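Local structure of amidohydrolase (Staphylococcus aureus, 3NUR) at residues L160-A165 / Y190-P195; G97-L102 / F132-I137; T181-D186 / D242-L247; N138-A143 / D173-I178. The protein is a putative metal-dependent amidohydrolase with a TIM-barrel fold, probably hydrolysing carbon-nitrogen bonds other than peptide bonds, in linear amides. One frame throughout, in Å; residues are numbered along the deposited sequence.

Contact 1 lies nearest the middle of the chain, about 7 Å from its centre, and carries His192, one of the protein ligands of the calcium ion. Contact 2 is next to it, their centres about 9 Å apart; Leu160 N reaches Ala133 O at 3.1 Å, probably a hydrogen bond, and Ser98 of contact 2 has its side chain about 11 Å from the metal. Contacts 3 and 4 belong to the outer helical layer, at about 17 and 18 Å from the chain centre. Both use helix 176-185, and Asp176 of contact 4 joins them through a 2.9 Å salt bridge from its OD1 to Arg243 NE of contact 3.

Contact 1: L160-A165 / Y190-P195; sequences LIMGRA and YLHPAP. With CA (calcium ion), chain B.
Leu160 and Tyr190 run side by side on two neighbouring parallel strands of the TIM barrel, 159-162 and 189-192, which helix 176-185 connects in a beta-alpha-beta unit. Leu160 CD1 sits off-centre against the tyrosine ring, 4.1 Å from its centroid, a CH-pi contact. Further along the same face, Met162, a selenomethionine, lies alongside His192 and points the same way; its CG comes within 3.4 Å of ND1, with SE oblique to the ring. His192 CG, anti to the backbone N (chi1 -173°), sets the imidazole beside Met162, with NE2 binding the calcium ion at 2.3 Å and ND1 donating in the ring plane to a lone pair of Pro193 O. Held at both nitrogens, the ring has little freedom to turn. Glu28, His30 and Asp316 complete the protein ligands. Between the strands, Ile161 N bonds to Tyr190 O, His192 N to Ile161 O and Gly163 N to His192 O. Beyond the strand ends Ala194 CB presses tightly on Gly163 CA. Arg164, whose NH1 also forms a salt bridge with Asp227, folds back so that its guanidinium grips one atom, Pro195 O, end-on through NH1 (3.1 Å) and NH2 (2.9 Å).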
loop_
_atom_site.group_PDB
_atom_site.type_symbol
_atom_site.label_atom_id
_atom_site.label_comp_id
_atom_site.label_asym_id
_atom_site.label_seq_id
_atom_site.Cartn_x
_atom_site.Cartn_y
_atom_site.Cartn_z
ATOM N N LEU A 160 1.057 -4.920 4.150
ATOM C CA LEU A 160 0.367 -4.372 2.984
ATOM C C LEU A 160 -0.886 -5.230 2.853
ATOM O O LEU A 160 -0.776 -6.462 2.835
ATOM C CB LEU A 160 1.210 -4.402 1.702
ATOM C CG LEU A 160 0.498 -3.875 0.414
ATOM C CD1 LEU A 160 1.478 -3.127 -0.490
ATOM C CD2 LEU A 160 -0.175 -5.025 -0.361
ATOM N N ILE A 161 -2.063 -4.583 2.757
ATOM C CA ILE A 161 -3.373 -5.250 2.657
ATOM C C ILE A 161 -3.992 -4.898 1.320
ATOM O O ILE A 161 -4.124 -3.714 0.992
ATOM C CB ILE A 161 -4.343 -4.826 3.811
ATOM C CG1 ILE A 161 -3.790 -5.263 5.196
ATOM C CG2 ILE A 161 -5.795 -5.392 3.549
ATOM C CD1 ILE A 161 -4.583 -4.758 6.400
HETATM N N MSE A 162 -4.365 -5.923 0.559
HETATM C CA MSE A 162 -4.991 -5.714 -0.738
HETATM C C MSE A 162 -6.489 -5.864 -0.649
HETATM O O MSE A 162 -6.992 -6.854 -0.122
HETATM C CB MSE A 162 -4.418 -6.692 -1.769
HETATM C CG MSE A 162 -3.202 -6.134 -2.490
HETATM SE SE MSE A 162 -2.316 -7.456 -3.593
HETATM C CE MSE A 162 -3.881 -8.716 -3.932
ATOM N N GLY A 163 -7.192 -4.897 -1.212
ATOM C CA GLY A 163 -8.648 -4.928 -1.277
ATOM C C GLY A 163 -9.327 -4.822 0.059
ATOM O O GLY A 163 -8.953 -4.002 0.904
ATOM N N ARG A 164 -10.349 -5.652 0.241
ATOM C CA ARG A 164 -11.173 -5.606 1.428
ATOM C C ARG A 164 -11.550 -7.012 1.898
ATOM O O ARG A 164 -11.205 -8.014 1.259
ATOM C CB ARG A 164 -12.417 -4.707 1.169
ATOM C CG ARG A 164 -13.453 -5.300 0.231
ATOM C CD ARG A 164 -13.956 -4.334 -0.842
ATOM N NE ARG A 164 -12.940 -3.935 -1.824
ATOM C CZ ARG A 164 -12.643 -4.598 -2.945
ATOM N NH1 ARG A 164 -11.739 -4.120 -3.784
ATOM N NH2 ARG A 164 -13.233 -5.756 -3.218
ATOM N N ALA A 165 -12.272 -7.080 3.005
ATOM C CA ALA A 165 -12.718 -8.355 3.534
ATOM C C ALA A 165 -13.911 -8.896 2.715
ATOM O O ALA A 165 -14.556 -8.150 1.972
ATOM C CB ALA A 165 -13.114 -8.175 4.994
ATOM N N TYR A 190 -0.042 -0.479 4.552
ATOM C CA TYR A 190 -0.189 -0.006 3.173
ATOM C C TYR A 190 -1.520 -0.599 2.686
ATOM O O TYR A 190 -1.683 -1.821 2.716
ATOM C CB TYR A 190 0.980 -0.530 2.289
ATOM C CG TYR A 190 1.234 0.266 1.016
ATOM C CD1 TYR A 190 2.474 0.848 0.772
ATOM C CD2 TYR A 190 0.251 0.391 0.035
ATOM C CE1 TYR A 190 2.719 1.580 -0.388
ATOM C CE2 TYR A 190 0.492 1.103 -1.147
ATOM C CZ TYR A 190 1.730 1.693 -1.353
ATOM O OH TYR A 190 1.970 2.449 -2.476
ATOM N N LEU A 191 -2.489 0.256 2.285
ATOM C CA LEU A 191 -3.812 -0.197 1.792
ATOM C C LEU A 191 -3.757 -0.110 0.266
ATOM O O LEU A 191 -3.642 0.982 -0.288
ATOM C CB LEU A 191 -4.928 0.692 2.357
ATOM C CG LEU A 191 -6.377 0.214 2.159
ATOM C CD1 LEU A 191 -6.648 -1.097 2.939
ATOM C CD2 LEU A 191 -7.352 1.298 2.626
ATOM N N HIS A 192 -3.781 -1.269 -0.396
ATOM C CA HIS A 192 -3.588 -1.433 -1.843
ATOM C C HIS A 192 -4.889 -1.862 -2.546
ATOM O O HIS A 192 -5.677 -2.600 -1.961
ATOM C CB HIS A 192 -2.503 -2.519 -2.036
ATOM C CG HIS A 192 -2.013 -2.742 -3.441
ATOM N ND1 HIS A 192 -2.782 -3.394 -4.374
ATOM C CD2 HIS A 192 -0.828 -2.421 -4.003
ATOM C CE1 HIS A 192 -2.071 -3.396 -5.492
ATOM N NE2 HIS A 192 -0.886 -2.833 -5.312
ATOM N N PRO A 193 -5.079 -1.511 -3.836
ATOM C CA PRO A 193 -6.305 -1.941 -4.527
ATOM C C PRO A 193 -6.351 -3.445 -4.841
ATOM O O PRO A 193 -5.334 -4.143 -4.826
ATOM C CB PRO A 193 -6.287 -1.121 -5.815
ATOM C CG PRO A 193 -4.840 -0.793 -6.051
ATOM C CD PRO A 193 -4.294 -0.564 -4.669
ATOM N N ALA A 194 -7.551 -3.938 -5.122
ATOM C CA ALA A 194 -7.806 -5.308 -5.569
ATOM C C ALA A 194 -9.157 -5.304 -6.313
ATOM O O ALA A 194 -9.896 -4.316 -6.183
ATOM C CB ALA A 194 -7.838 -6.268 -4.385
ATOM N N PRO A 195 -9.495 -6.372 -7.087
ATOM C CA PRO A 195 -10.771 -6.374 -7.836
ATOM C C PRO A 195 -11.986 -5.969 -7.005
ATOM O O PRO A 195 -12.124 -6.401 -5.855
ATOM C CB PRO A 195 -10.875 -7.822 -8.331
ATOM C CG PRO A 195 -9.440 -8.204 -8.566
ATOM C CD PRO A 195 -8.713 -7.594 -7.380
HETATM CA CA CA B . 0.899 -2.497 -6.780
HETATM O O HOH W 1 -8.092 -1.787 -0.322
HETATM O O HOH W 2 -9.520 -1.664 -4.444
HETATM O O HOH W 3 -0.349 -1.375 -8.174
HETATM O O HOH W 4 -0.036 -4.250 -7.852
#

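Contact 2: G97-L102 / F132-I137; sequences GSPSNL and FATLPI
Two loops that follow neighbouring strands of the TIM barrel meet here: 97-102 comes after strand 87-94, while strand 129-131 leads into 132-137. The backbone of Ser100, in a short 3-10 turn, passes closest to that of Pro136, the centre of an inverse gamma turn, whose ring points away. No hydrogen bond crosses between the loops; they meet by packing, side chain on side chain at Thr134 and side chain on carbonyl oxygen at Ser100 and Ile137. The methyl CG2 of Thr134 does much of the touching: anti to the backbone N, it reaches out to Ser98 OG at 3.4 Å and meets Pro99 CD at 4.2 Å, the threonine crossing the proline at about a right angle. Ser100 turns CB, not its hydroxyl, to Leu135 O, which lies 3.1 Å away. Its OG sits between the backbone N and the carbonyl carbon (chi1 64°), where it pairs with Ser98 OG in a hydrogen bond of 3.1 Å. The two hydroxyls of this loop thus share one bond, and either could be the donor. At the far end Ile137 brings CG1 to 3.7 Å from Ser100 O. Thr134 O is taken by Asn115 ND2 of helix 104-124, on which Pro99 and Pro136 also pack. Leu135 leans on Phe147 of helix 140-152, while Ser98 and Ile137 touch Met162 and Ile161 of strand 159-162.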
loop_
_atom_site.group_PDB
_atom_site.type_symbol
_atom_site.label_atom_id
_atom_site.label_comp_id
_atom_site.label_asym_id
_atom_site.label_seq_id
_atom_site.Cartn_x
_atom_site.Cartn_y
_atom_site.Cartn_z
ATOM N N GLY A 97 -2.991 -12.174 -6.715
ATOM C CA GLY A 97 -3.468 -13.429 -6.140
ATOM C C GLY A 97 -3.034 -13.669 -4.712
ATOM O O GLY A 97 -2.847 -14.814 -4.306
ATOM N N SER A 98 -2.846 -12.590 -3.931
ATOM C CA SER A 98 -2.425 -12.709 -2.529
ATOM C C SER A 98 -3.338 -13.677 -1.741
ATOM O O SER A 98 -4.561 -13.609 -1.898
ATOM C CB SER A 98 -2.449 -11.340 -1.858
ATOM O OG SER A 98 -2.038 -11.416 -0.503
ATOM N N PRO A 99 -2.765 -14.537 -0.869
ATOM C CA PRO A 99 -3.610 -15.429 -0.044
ATOM C C PRO A 99 -4.445 -14.684 1.004
ATOM O O PRO A 99 -5.274 -15.309 1.659
ATOM C CB PRO A 99 -2.602 -16.378 0.612
ATOM C CG PRO A 99 -1.318 -15.617 0.646
ATOM C CD PRO A 99 -1.329 -14.725 -0.574
ATOM N N SER A 100 -4.250 -13.350 1.155
ATOM C CA SER A 100 -5.047 -12.546 2.086
ATOM C C SER A 100 -6.540 -12.545 1.687
ATOM O O SER A 100 -7.392 -12.289 2.534
ATOM C CB SER A 100 -4.538 -11.109 2.109
ATOM O OG SER A 100 -4.712 -10.505 0.836
ATOM N N ASN A 101 -6.856 -12.805 0.402
ATOM C CA ASN A 101 -8.256 -12.792 -0.047
ATOM C C ASN A 101 -8.998 -14.122 0.192
ATOM O O ASN A 101 -10.206 -14.190 -0.011
ATOM C CB ASN A 101 -8.371 -12.298 -1.495
ATOM C CG ASN A 101 -8.148 -10.811 -1.596
ATOM O OD1 ASN A 101 -9.000 -10.008 -1.197
ATOM N ND2 ASN A 101 -6.940 -10.409 -1.985
ATOM N N LEU A 102 -8.277 -15.164 0.647
ATOM C CA LEU A 102 -8.859 -16.470 0.968
ATOM C C LEU A 102 -9.512 -16.431 2.357
ATOM O O LEU A 102 -9.396 -15.441 3.066
ATOM C CB LEU A 102 -7.769 -17.553 0.942
ATOM C CG LEU A 102 -7.112 -17.831 -0.414
ATOM C CD1 LEU A 102 -6.030 -18.841 -0.260
ATOM C CD2 LEU A 102 -8.130 -18.278 -1.460
ATOM N N PHE A 132 7.097 -6.439 4.290
ATOM C CA PHE A 132 5.769 -6.042 4.733
ATOM C C PHE A 132 4.981 -7.340 4.853
ATOM O O PHE A 132 5.101 -8.230 3.988
ATOM C CB PHE A 132 5.090 -5.047 3.750
ATOM C CG PHE A 132 5.243 -3.564 4.077
ATOM C CD1 PHE A 132 5.990 -3.145 5.173
ATOM C CD2 PHE A 132 4.688 -2.592 3.251
ATOM C CE1 PHE A 132 6.128 -1.777 5.477
ATOM C CE2 PHE A 132 4.840 -1.224 3.544
ATOM C CZ PHE A 132 5.537 -0.830 4.668
ATOM N N ALA A 133 4.223 -7.464 5.941
ATOM C CA ALA A 133 3.409 -8.662 6.223
ATOM C C ALA A 133 2.233 -8.837 5.265
ATOM O O ALA A 133 1.632 -7.848 4.818
ATOM C CB ALA A 133 2.871 -8.575 7.638
ATOM N N THR A 134 1.911 -10.103 4.961
ATOM C CA THR A 134 0.736 -10.536 4.199
ATOM C C THR A 134 -0.163 -11.172 5.265
ATOM O O THR A 134 0.280 -12.067 5.993
ATOM C CB THR A 134 1.097 -11.448 3.026
ATOM O OG1 THR A 134 1.991 -10.729 2.170
ATOM C CG2 THR A 134 -0.137 -11.878 2.220
ATOM N N LEU A 135 -1.379 -10.632 5.429
ATOM C CA LEU A 135 -2.264 -11.031 6.528
ATOM C C LEU A 135 -3.548 -11.694 6.121
ATOM O O LEU A 135 -4.193 -11.211 5.205
ATOM C CB LEU A 135 -2.602 -9.814 7.409
ATOM C CG LEU A 135 -1.412 -8.985 7.934
ATOM C CD1 LEU A 135 -1.897 -7.744 8.619
ATOM C CD2 LEU A 135 -0.525 -9.824 8.861
ATOM N N PRO A 136 -4.016 -12.710 6.879
ATOM C CA PRO A 136 -5.317 -13.320 6.557
ATOM C C PRO A 136 -6.458 -12.456 7.122
ATOM O O PRO A 136 -7.063 -12.786 8.135
ATOM C CB PRO A 136 -5.215 -14.698 7.223
ATOM C CG PRO A 136 -4.337 -14.462 8.438
ATOM C CD PRO A 136 -3.362 -13.379 8.038
ATOM N N ILE A 137 -6.740 -11.315 6.470
ATOM C CA ILE A 137 -7.737 -10.330 6.944
ATOM C C ILE A 137 -9.133 -10.883 7.265
ATOM O O ILE A 137 -9.822 -10.342 8.139
ATOM C CB ILE A 137 -7.793 -9.061 6.061
ATOM C CG1 ILE A 137 -8.302 -9.392 4.634
ATOM C CG2 ILE A 137 -6.414 -8.323 6.080
ATOM C CD1 ILE A 137 -8.554 -8.202 3.709
#

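Contact 3: T181-D186 / D242-L247; sequences TAENLD and DRYPKL
Glu183, near the end of helix 176-185, thrusts its carboxylate into the turn that follows helix 240-243. CG is anti to the backbone N (chi1 -165°) and the chain stays extended beyond it, which carries both oxygens across to the other segment. OE2 accepts from Lys246 N at 2.9 Å with an N-H...O angle of 162°, using the anti lone pair, the one away from OE1. Pro245 N is also close to OE2 but has no hydrogen to give; the Lys246 amide is the backbone donor that OE2 receives from this turn. OE1 comes to the edge of the Tyr244 ring, 3.3 Å from CD1, with the carboxylate plane turned 76° from the ring plane. Glu183 OE1 also accepts from a water at 2.8 Å, which donates to Arg243 O as well. Tyr244 itself sends OH to Asp176, and Arg243 makes a salt bridge with the same aspartate. The type I turn is closed by Leu247 N bonding to Tyr244 O. A second water accepts from Lys246 NZ, and a third donates to both Asp186 OD1 and Lys246 O, tying the turn to the Schellman motif that ends helix 176-185. Beneath these polar groups, Ala182 CB meets Leu247 CD1 at 3.6 Å. Lys246 NZ stays 4.1 Å from Glu183 OE2, beyond a salt bridge; the glutamate probably remains charged, held by a backbone amide and water, with the lysine adding a longer-range attraction.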
loop_
_atom_site.group_PDB
_atom_site.type_symbol
_atom_site.label_atom_id
_atom_site.label_comp_id
_atom_site.label_asym_id
_atom_site.label_seq_id
_atom_site.Cartn_x
_atom_site.Cartn_y
_atom_site.Cartn_z
ATOM N N THR A 181 -3.205 -3.392 16.614
ATOM C CA THR A 181 -1.949 -4.139 16.555
ATOM C C THR A 181 -0.863 -3.326 15.863
ATOM O O THR A 181 0.230 -3.195 16.406
ATOM C CB THR A 181 -2.187 -5.538 15.979
ATOM O OG1 THR A 181 -3.106 -6.215 16.837
ATOM C CG2 THR A 181 -0.922 -6.345 15.883
ATOM N N ALA A 182 -1.183 -2.734 14.690
ATOM C CA ALA A 182 -0.248 -1.880 13.961
ATOM C C ALA A 182 0.234 -0.708 14.839
ATOM O O ALA A 182 1.438 -0.471 14.897
ATOM C CB ALA A 182 -0.893 -1.355 12.681
ATOM N N GLU A 183 -0.675 -0.026 15.565
ATOM C CA GLU A 183 -0.245 1.091 16.419
ATOM C C GLU A 183 0.682 0.604 17.550
ATOM O O GLU A 183 1.740 1.196 17.778
ATOM C CB GLU A 183 -1.441 1.864 16.980
ATOM C CG GLU A 183 -1.016 3.219 17.541
ATOM C CD GLU A 183 -1.929 3.886 18.551
ATOM O OE1 GLU A 183 -2.593 3.170 19.334
ATOM O OE2 GLU A 183 -1.957 5.137 18.574
ATOM N N ASN A 184 0.300 -0.512 18.205
ATOM C CA ASN A 184 1.072 -1.142 19.284
ATOM C C ASN A 184 2.476 -1.511 18.810
ATOM O O ASN A 184 3.436 -1.307 19.553
ATOM C CB ASN A 184 0.354 -2.387 19.808
ATOM C CG ASN A 184 -0.727 -2.107 20.835
ATOM O OD1 ASN A 184 -0.917 -0.976 21.304
ATOM N ND2 ASN A 184 -1.464 -3.147 21.225
ATOM N N LEU A 185 2.596 -2.021 17.570
ATOM C CA LEU A 185 3.881 -2.412 16.991
ATOM C C LEU A 185 4.651 -1.228 16.376
ATOM O O LEU A 185 5.819 -1.401 16.013
ATOM C CB LEU A 185 3.683 -3.518 15.952
ATOM C CG LEU A 185 3.104 -4.852 16.447
ATOM C CD1 LEU A 185 2.611 -5.692 15.269
ATOM C CD2 LEU A 185 4.106 -5.621 17.288
ATOM N N ASP A 186 4.006 -0.029 16.281
ATOM C CA ASP A 186 4.591 1.199 15.705
ATOM C C ASP A 186 5.012 1.001 14.233
ATOM O O ASP A 186 6.107 1.395 13.807
ATOM C CB ASP A 186 5.750 1.737 16.572
ATOM C CG ASP A 186 6.056 3.205 16.370
ATOM O OD1 ASP A 186 5.118 3.972 16.028
ATOM O OD2 ASP A 186 7.215 3.600 16.603
ATOM N N ASP A 242 -8.551 8.375 15.772
ATOM C CA ASP A 242 -8.829 9.011 17.059
ATOM C C ASP A 242 -8.537 7.963 18.144
ATOM O O ASP A 242 -7.919 8.302 19.149
ATOM C CB ASP A 242 -10.276 9.508 17.133
ATOM C CG ASP A 242 -10.502 10.820 16.410
ATOM O OD1 ASP A 242 -9.512 11.415 15.930
ATOM O OD2 ASP A 242 -11.671 11.232 16.288
ATOM N N ARG A 243 -8.924 6.679 17.901
ATOM C CA ARG A 243 -8.649 5.557 18.799
ATOM C C ARG A 243 -7.148 5.256 18.815
ATOM O O ARG A 243 -6.589 4.989 19.890
ATOM C CB ARG A 243 -9.416 4.288 18.356
ATOM C CG ARG A 243 -10.877 4.307 18.749
ATOM C CD ARG A 243 -11.590 2.964 18.586
ATOM N NE ARG A 243 -11.668 2.483 17.198
ATOM C CZ ARG A 243 -12.445 3.001 16.243
ATOM N NH1 ARG A 243 -13.175 4.083 16.483
ATOM N NH2 ARG A 243 -12.468 2.465 15.034
ATOM N N TYR A 244 -6.499 5.285 17.620
ATOM C CA TYR A 244 -5.068 4.960 17.431
ATOM C C TYR A 244 -4.347 6.152 16.774
ATOM O O TYR A 244 -4.031 6.109 15.580
ATOM C CB TYR A 244 -4.928 3.635 16.628
ATOM C CG TYR A 244 -5.809 2.549 17.199
ATOM C CD1 TYR A 244 -5.668 2.138 18.526
ATOM C CD2 TYR A 244 -6.860 2.019 16.461
ATOM C CE1 TYR A 244 -6.540 1.211 19.092
ATOM C CE2 TYR A 244 -7.715 1.065 17.004
ATOM C CZ TYR A 244 -7.548 0.663 18.319
ATOM O OH TYR A 244 -8.389 -0.260 18.866
ATOM N N PRO A 245 -4.141 7.253 17.542
ATOM C CA PRO A 245 -3.578 8.481 16.948
ATOM C C PRO A 245 -2.148 8.417 16.429
ATOM O O PRO A 245 -1.754 9.298 15.666
ATOM C CB PRO A 245 -3.741 9.528 18.063
ATOM C CG PRO A 245 -3.743 8.740 19.318
ATOM C CD PRO A 245 -4.499 7.481 18.964
ATOM N N LYS A 246 -1.380 7.394 16.826
ATOM C CA LYS A 246 -0.001 7.239 16.351
ATOM C C LYS A 246 0.069 6.379 15.095
ATOM O O LYS A 246 1.141 6.222 14.519
ATOM C CB LYS A 246 0.898 6.655 17.455
ATOM C CG LYS A 246 1.083 7.588 18.651
ATOM C CD LYS A 246 2.097 7.051 19.673
ATOM C CE LYS A 246 1.578 5.952 20.582
ATOM N NZ LYS A 246 1.823 4.590 20.026
ATOM N N LEU A 247 -1.062 5.785 14.686
ATOM C CA LEU A 247 -1.119 4.932 13.502
ATOM C C LEU A 247 -0.904 5.717 12.207
ATOM O O LEU A 247 -1.493 6.781 12.035
ATOM C CB LEU A 247 -2.485 4.192 13.422
ATOM C CG LEU A 247 -2.719 3.286 12.174
ATOM C CD1 LEU A 247 -1.762 2.099 12.144
ATOM C CD2 LEU A 247 -4.151 2.847 12.067
HETATM O O HOH W 5 -4.189 4.389 21.219
HETATM O O HOH W 6 3.470 2.348 20.493
HETATM O O HOH W 7 2.408 3.873 15.175
#

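Contact 4: N138-A143 / D173-I178; sequences NEPEAA and DKYDII
The Tyr175 ring meets Pro140 obliquely: CD1 lies 3.9 Å from the proline CB, and CE1 borders CG and CD. One face of the ring carries Lys174 CG, its own sequence neighbour, 3.5 Å above the plane and offset toward the rim. The phenol OH is hydrogen-bonded to Asp167, which also forms a salt bridge with Lys174 NZ; between the two side chains themselves there is a weak bond from NZ to OH. Pro140, in the first turn of its helix, makes most of the contact from its side. Its CB comes within 3.3 Å of Lys174 O and also packs on Ile177 CG2 and Ile178 CD1. Ile178 has CG1 anti to its carbonyl carbon (chi1 -63°) and an extended tail, which carries CD1 between Pro140 and Ala143, 4.2 Å from CB of each, while the Ile177 methyl CG2 sits 3.7 Å from Pro140 O. No direct hydrogen bond joins the segments, but a water donates to Asn138 O at 2.6 Å and accepts from Lys174 NZ. This apolar packing joins the N-terminal part of helix 140-152 to the turn leading into helix 176-185 and to Ile177 and Ile178 within it, successive helices on the outside of the TIM barrel with strand 159-162 between them in the chain.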
loop_
_atom_site.group_PDB
_atom_site.type_symbol
_atom_site.label_atom_id
_atom_site.label_comp_id
_atom_site.label_asym_id
_atom_site.label_seq_id
_atom_site.Cartn_x
_atom_site.Cartn_y
_atom_site.Cartn_z
ATOM N N ASN A 138 -9.532 -11.953 6.557
ATOM C CA ASN A 138 -10.821 -12.604 6.762
ATOM C C ASN A 138 -10.895 -13.363 8.086
ATOM O O ASN A 138 -11.982 -13.761 8.497
ATOM C CB ASN A 138 -11.224 -13.434 5.558
ATOM C CG ASN A 138 -11.536 -12.562 4.358
ATOM O OD1 ASN A 138 -10.934 -12.689 3.269
ATOM N ND2 ASN A 138 -12.409 -11.586 4.577
ATOM N N GLU A 139 -9.746 -13.483 8.796
ATOM C CA GLU A 139 -9.626 -14.079 10.136
ATOM C C GLU A 139 -8.933 -13.007 11.023
ATOM O O GLU A 139 -7.734 -13.129 11.289
ATOM C CB GLU A 139 -8.795 -15.355 10.025
ATOM C CG GLU A 139 -9.505 -16.476 9.294
ATOM C CD GLU A 139 -10.635 -17.073 10.111
ATOM O OE1 GLU A 139 -10.597 -16.961 11.358
ATOM O OE2 GLU A 139 -11.568 -17.630 9.499
ATOM N N PRO A 140 -9.641 -11.914 11.438
ATOM C CA PRO A 140 -8.936 -10.781 12.078
ATOM C C PRO A 140 -8.075 -11.032 13.300
ATOM O O PRO A 140 -7.000 -10.443 13.402
ATOM C CB PRO A 140 -10.045 -9.754 12.340
ATOM C CG PRO A 140 -11.328 -10.522 12.224
ATOM C CD PRO A 140 -11.054 -11.563 11.180
ATOM N N GLU A 141 -8.518 -11.914 14.211
ATOM C CA GLU A 141 -7.705 -12.188 15.396
ATOM C C GLU A 141 -6.451 -12.973 14.996
ATOM O O GLU A 141 -5.362 -12.647 15.487
ATOM C CB GLU A 141 -8.524 -12.833 16.533
ATOM C CG GLU A 141 -9.721 -11.974 16.915
ATOM C CD GLU A 141 -9.922 -11.704 18.389
ATOM O OE1 GLU A 141 -10.669 -12.474 19.034
ATOM O OE2 GLU A 141 -9.382 -10.688 18.886
ATOM N N ALA A 142 -6.584 -13.909 14.021
ATOM C CA ALA A 142 -5.443 -14.663 13.508
ATOM C C ALA A 142 -4.513 -13.712 12.739
ATOM O O ALA A 142 -3.295 -13.850 12.832
ATOM C CB ALA A 142 -5.906 -15.793 12.610
ATOM N N ALA A 143 -5.090 -12.728 12.018
ATOM C CA ALA A 143 -4.313 -11.730 11.267
ATOM C C ALA A 143 -3.487 -10.862 12.213
ATOM O O ALA A 143 -2.323 -10.584 11.927
ATOM C CB ALA A 143 -5.236 -10.852 10.427
ATOM N N ASP A 173 -16.278 -3.109 13.153
ATOM C CA ASP A 173 -15.739 -3.377 14.496
ATOM C C ASP A 173 -14.803 -4.583 14.601
ATOM O O ASP A 173 -13.778 -4.488 15.273
ATOM C CB ASP A 173 -16.869 -3.508 15.531
ATOM C CG ASP A 173 -17.647 -2.233 15.818
ATOM O OD1 ASP A 173 -17.060 -1.136 15.700
ATOM O OD2 ASP A 173 -18.830 -2.335 16.197
ATOM N N LYS A 174 -15.141 -5.705 13.942
ATOM C CA LYS A 174 -14.369 -6.956 13.991
ATOM C C LYS A 174 -12.915 -6.827 13.503
ATOM O O LYS A 174 -12.087 -7.669 13.870
ATOM C CB LYS A 174 -15.114 -8.102 13.258
ATOM C CG LYS A 174 -15.318 -7.831 11.755
ATOM C CD LYS A 174 -16.143 -8.860 10.995
ATOM C CE LYS A 174 -15.410 -10.151 10.749
ATOM N NZ LYS A 174 -16.086 -10.990 9.730
ATOM N N TYR A 175 -12.611 -5.778 12.678
ATOM C CA TYR A 175 -11.273 -5.548 12.130
ATOM C C TYR A 175 -10.456 -4.554 12.942
ATOM O O TYR A 175 -9.262 -4.408 12.692
ATOM C CB TYR A 175 -11.344 -5.162 10.629
ATOM C CG TYR A 175 -12.134 -6.170 9.826
ATOM C CD1 TYR A 175 -11.642 -7.454 9.604
ATOM C CD2 TYR A 175 -13.396 -5.857 9.329
ATOM C CE1 TYR A 175 -12.400 -8.415 8.934
ATOM C CE2 TYR A 175 -14.147 -6.796 8.626
ATOM C CZ TYR A 175 -13.649 -8.076 8.436
ATOM O OH TYR A 175 -14.408 -9.012 7.772
ATOM N N ASP A 176 -11.066 -3.927 13.967
ATOM C CA ASP A 176 -10.376 -2.945 14.817
ATOM C C ASP A 176 -9.024 -3.470 15.352
ATOM O O ASP A 176 -8.046 -2.732 15.344
ATOM C CB ASP A 176 -11.280 -2.517 15.988
ATOM C CG ASP A 176 -10.683 -1.384 16.787
ATOM O OD1 ASP A 176 -10.864 -0.220 16.388
ATOM O OD2 ASP A 176 -9.998 -1.664 17.770
ATOM N N ILE A 177 -8.972 -4.761 15.740
ATOM C CA ILE A 177 -7.777 -5.429 16.266
ATOM C C ILE A 177 -6.534 -5.315 15.362
ATOM O O ILE A 177 -5.410 -5.259 15.877
ATOM C CB ILE A 177 -8.099 -6.908 16.661
ATOM C CG1 ILE A 177 -6.979 -7.563 17.512
ATOM C CG2 ILE A 177 -8.475 -7.775 15.455
ATOM C CD1 ILE A 177 -6.680 -6.854 18.841
ATOM N N ILE A 178 -6.737 -5.262 14.033
ATOM C CA ILE A 178 -5.632 -5.159 13.070
ATOM C C ILE A 178 -4.946 -3.790 13.218
ATOM O O ILE A 178 -3.716 -3.728 13.279
ATOM C CB ILE A 178 -6.115 -5.465 11.619
ATOM C CG1 ILE A 178 -6.618 -6.939 11.510
ATOM C CG2 ILE A 178 -4.996 -5.169 10.587
ATOM C CD1 ILE A 178 -7.437 -7.293 10.195
HETATM O O HOH W 8 -14.153 -13.125 9.786
#